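Local atomic coordinates of ThreeFoil (Artificial gene, PDB entry 3PG0), a protein that adopts a designed three-fold symmetric beta-trefoil fold of the ricin-type lectin family, binds a sodium ion and probably recognises sugars. Residues A33-K38 with V53-Y58. Residues are numbered along the deposited sequence; the frame is centred on the assembly and turned at random. Where two conformers were deposited one is given.
With NA (sodium ion), chain G.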
loop_
_atom_site.group_PDB
_atom_site.type_symbol
_atom_site.label_atom_id
_atom_site.label_comp_id
_atom_site.label_asym_id
_atom_site.label_seq_id
_atom_site.Cartn_x
_atom_site.Cartn_y
_atom_site.Cartn_z
ATOM N N ALA A 33 5.192 3.222 -7.093
ATOM C CA ALA A 33 5.070 4.652 -6.809
ATOM C C ALA A 33 5.517 5.476 -8.008
ATOM O O ALA A 33 6.536 5.178 -8.651
ATOM C CB ALA A 33 5.872 5.027 -5.570
ATOM N N ARG A 34 4.758 6.525 -8.301
ATOM C CA ARG A 34 5.008 7.323 -9.499
ATOM C C ARG A 34 6.357 8.019 -9.454
ATOM O O ARG A 34 7.055 8.104 -10.469
ATOM C CB ARG A 34 3.891 8.347 -9.677
ATOM C CG ARG A 34 4.034 9.196 -10.919
ATOM C CD ARG A 34 2.811 10.071 -11.153
ATOM N NE ARG A 34 2.961 10.815 -12.406
ATOM C CZ ARG A 34 2.015 11.579 -12.948
ATOM N NH1 ARG A 34 0.839 11.710 -12.354
ATOM N NH2 ARG A 34 2.245 12.210 -14.095
ATOM N N HIS A 35 6.730 8.523 -8.283
ATOM C CA HIS A 35 7.969 9.290 -8.187
ATOM C C HIS A 35 9.203 8.405 -8.337
ATOM O O HIS A 35 10.168 8.795 -8.974
ATOM C CB HIS A 35 8.021 10.091 -6.871
ATOM C CG HIS A 35 8.294 9.250 -5.659
ATOM N ND1 HIS A 35 7.547 8.135 -5.338
ATOM C CD2 HIS A 35 9.246 9.354 -4.700
ATOM C CE1 HIS A 35 8.018 7.597 -4.225
ATOM N NE2 HIS A 35 9.049 8.321 -3.817
ATOM N N SER A 36 9.162 7.201 -7.774
ATOM C CA SER A 36 10.382 6.410 -7.630
ATOM C C SER A 36 10.442 5.238 -8.591
ATOM O O SER A 36 11.532 4.740 -8.902
ATOM C CB SER A 36 10.487 5.860 -6.211
ATOM O OG SER A 36 9.435 4.934 -5.981
ATOM N N GLY A 37 9.276 4.789 -9.050
ATOM C CA GLY A 37 9.188 3.607 -9.892
ATOM C C GLY A 37 9.477 2.333 -9.107
ATOM O O GLY A 37 9.657 1.248 -9.684
ATOM N N LYS A 38 9.480 2.461 -7.784
ATOM C CA LYS A 38 9.735 1.333 -6.896
ATOM C C LYS A 38 8.441 0.803 -6.264
ATOM O O LYS A 38 7.434 1.516 -6.189
ATOM C CB LYS A 38 10.775 1.716 -5.843
ATOM C CG LYS A 38 12.123 2.097 -6.493
ATOM C CD LYS A 38 13.199 2.395 -5.471
ATOM C CE LYS A 38 14.507 2.740 -6.169
ATOM N NZ LYS A 38 15.604 2.962 -5.198
ATOM N N VAL A 53 5.793 -2.203 5.926
ATOM C CA VAL A 53 5.632 -2.057 4.479
ATOM C C VAL A 53 6.467 -0.865 4.025
ATOM O O VAL A 53 6.419 0.216 4.621
ATOM C CB VAL A 53 4.146 -1.889 4.089
ATOM C CG1 VAL A 53 4.011 -1.486 2.609
ATOM C CG2 VAL A 53 3.395 -3.185 4.388
ATOM N N ILE A 54 7.243 -1.081 2.972
ATOM C CA ILE A 54 8.240 -0.121 2.514
ATOM C C ILE A 54 8.150 -0.019 1.003
ATOM O O ILE A 54 7.316 -0.657 0.369
ATOM C CB ILE A 54 9.667 -0.572 2.881
ATOM C CG1 ILE A 54 9.966 -1.960 2.278
ATOM C CG2 ILE A 54 9.850 -0.593 4.399
ATOM C CD1 ILE A 54 11.404 -2.440 2.519
ATOM N N GLN A 55 9.015 0.799 0.428
ATOM C CA GLN A 55 9.194 0.827 -1.012
ATOM C C GLN A 55 10.511 0.138 -1.343
ATOM O O GLN A 55 11.478 0.256 -0.599
ATOM C CB GLN A 55 9.169 2.272 -1.503
ATOM C CG GLN A 55 10.303 2.663 -2.387
ATOM C CD GLN A 55 10.285 4.138 -2.725
ATOM O OE1 GLN A 55 9.328 4.649 -3.335
ATOM N NE2 GLN A 55 11.344 4.840 -2.331
ATOM N N TYR A 56 10.541 -0.624 -2.426
ATOM C CA TYR A 56 11.770 -1.315 -2.792
ATOM C C TYR A 56 11.777 -1.640 -4.280
ATOM O O TYR A 56 10.735 -1.921 -4.871
ATOM C CB TYR A 56 11.948 -2.594 -1.954
ATOM C CG TYR A 56 13.393 -3.022 -1.747
ATOM C CD1 TYR A 56 14.100 -2.609 -0.623
ATOM C CD2 TYR A 56 14.028 -3.860 -2.652
ATOM C CE1 TYR A 56 15.418 -3.005 -0.425
ATOM C CE2 TYR A 56 15.333 -4.258 -2.458
ATOM C CZ TYR A 56 16.023 -3.827 -1.350
ATOM O OH TYR A 56 17.332 -4.229 -1.165
ATOM N N SER A 57 12.958 -1.595 -4.890
ATOM C CA SER A 57 13.081 -1.984 -6.287
ATOM C C SER A 57 12.394 -3.331 -6.536
ATOM O O SER A 57 12.588 -4.281 -5.777
ATOM C CB SER A 57 14.553 -2.089 -6.673
ATOM O OG SER A 57 15.157 -0.813 -6.663
ATOM N N TYR A 58 11.619 -3.411 -7.614
ATOM C CA TYR A 58 10.839 -4.618 -7.899
ATOM C C TYR A 58 11.719 -5.764 -8.396
ATOM O O TYR A 58 12.462 -5.606 -9.371
ATOM C CB TYR A 58 9.748 -4.336 -8.934
ATOM C CG TYR A 58 8.756 -5.463 -9.043
ATOM C CD1 TYR A 58 7.847 -5.689 -8.022
ATOM C CD2 TYR A 58 8.733 -6.312 -10.150
ATOM C CE1 TYR A 58 6.930 -6.710 -8.088
ATOM C CE2 TYR A 58 7.815 -7.352 -10.226
ATOM C CZ TYR A 58 6.914 -7.544 -9.195
ATOM O OH TYR A 58 5.997 -8.575 -9.259
HETATM NA NA NA G . 5.610 1.369 6.731
HETATM O O HOH W 1 11.396 -1.083 -9.417
#
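Ser36 and Gln55 meet through a single short hydrogen bond: Ser36 OG donates to Gln55 OE1 at 2.7 Å. The pair illustrates how a buried amide is satisfied, the oxygen taking a hydroxyl donor and the nitrogen giving to backbone carbonyls. The hydroxyl sits above the amide plane, 60° out of it, so the bond misses the carbonyl lone pairs. Held between the backbone N and the carbonyl carbon (chi1 66°), Ser36 OG also accepts from Lys38 N at 3.1 Å, closing an ST turn; one hydroxyl thus accepts within the turn and donates across to the strand 53-56. From the opposite direction comes His35, its ring tilted 31° to the amide and approaching OE1 obliquely, with His35 CE1 3.3 Å from Gln55 OE1. Ser36 CB lies over the centre of that imidazole. Both groups end at the neighbouring loop, where Ser140 O accepts from His35 NE2 and from Gln55 NE2; Ser142 O is a second acceptor for the amide nitrogen.

Lys38 packs against the base of the same side chain, with Lys38 CB 3.6 Å from Gln55 CG. In the conformer described, the extended chain runs alongside Ser57, Lys38 CE lying 3.6 Å from Ser57 OG, and NZ hydrogen-bonds to Thr141 O; a second conformer leaves this outer end less certain.

Within this beta-trefoil, the contact ties the turn after strand 28-33 to the strand whose start supplies Val53 O to the sodium ion shared by the three repeats. The chemistry implies an amide whose rotation is fixed by partners at both ends.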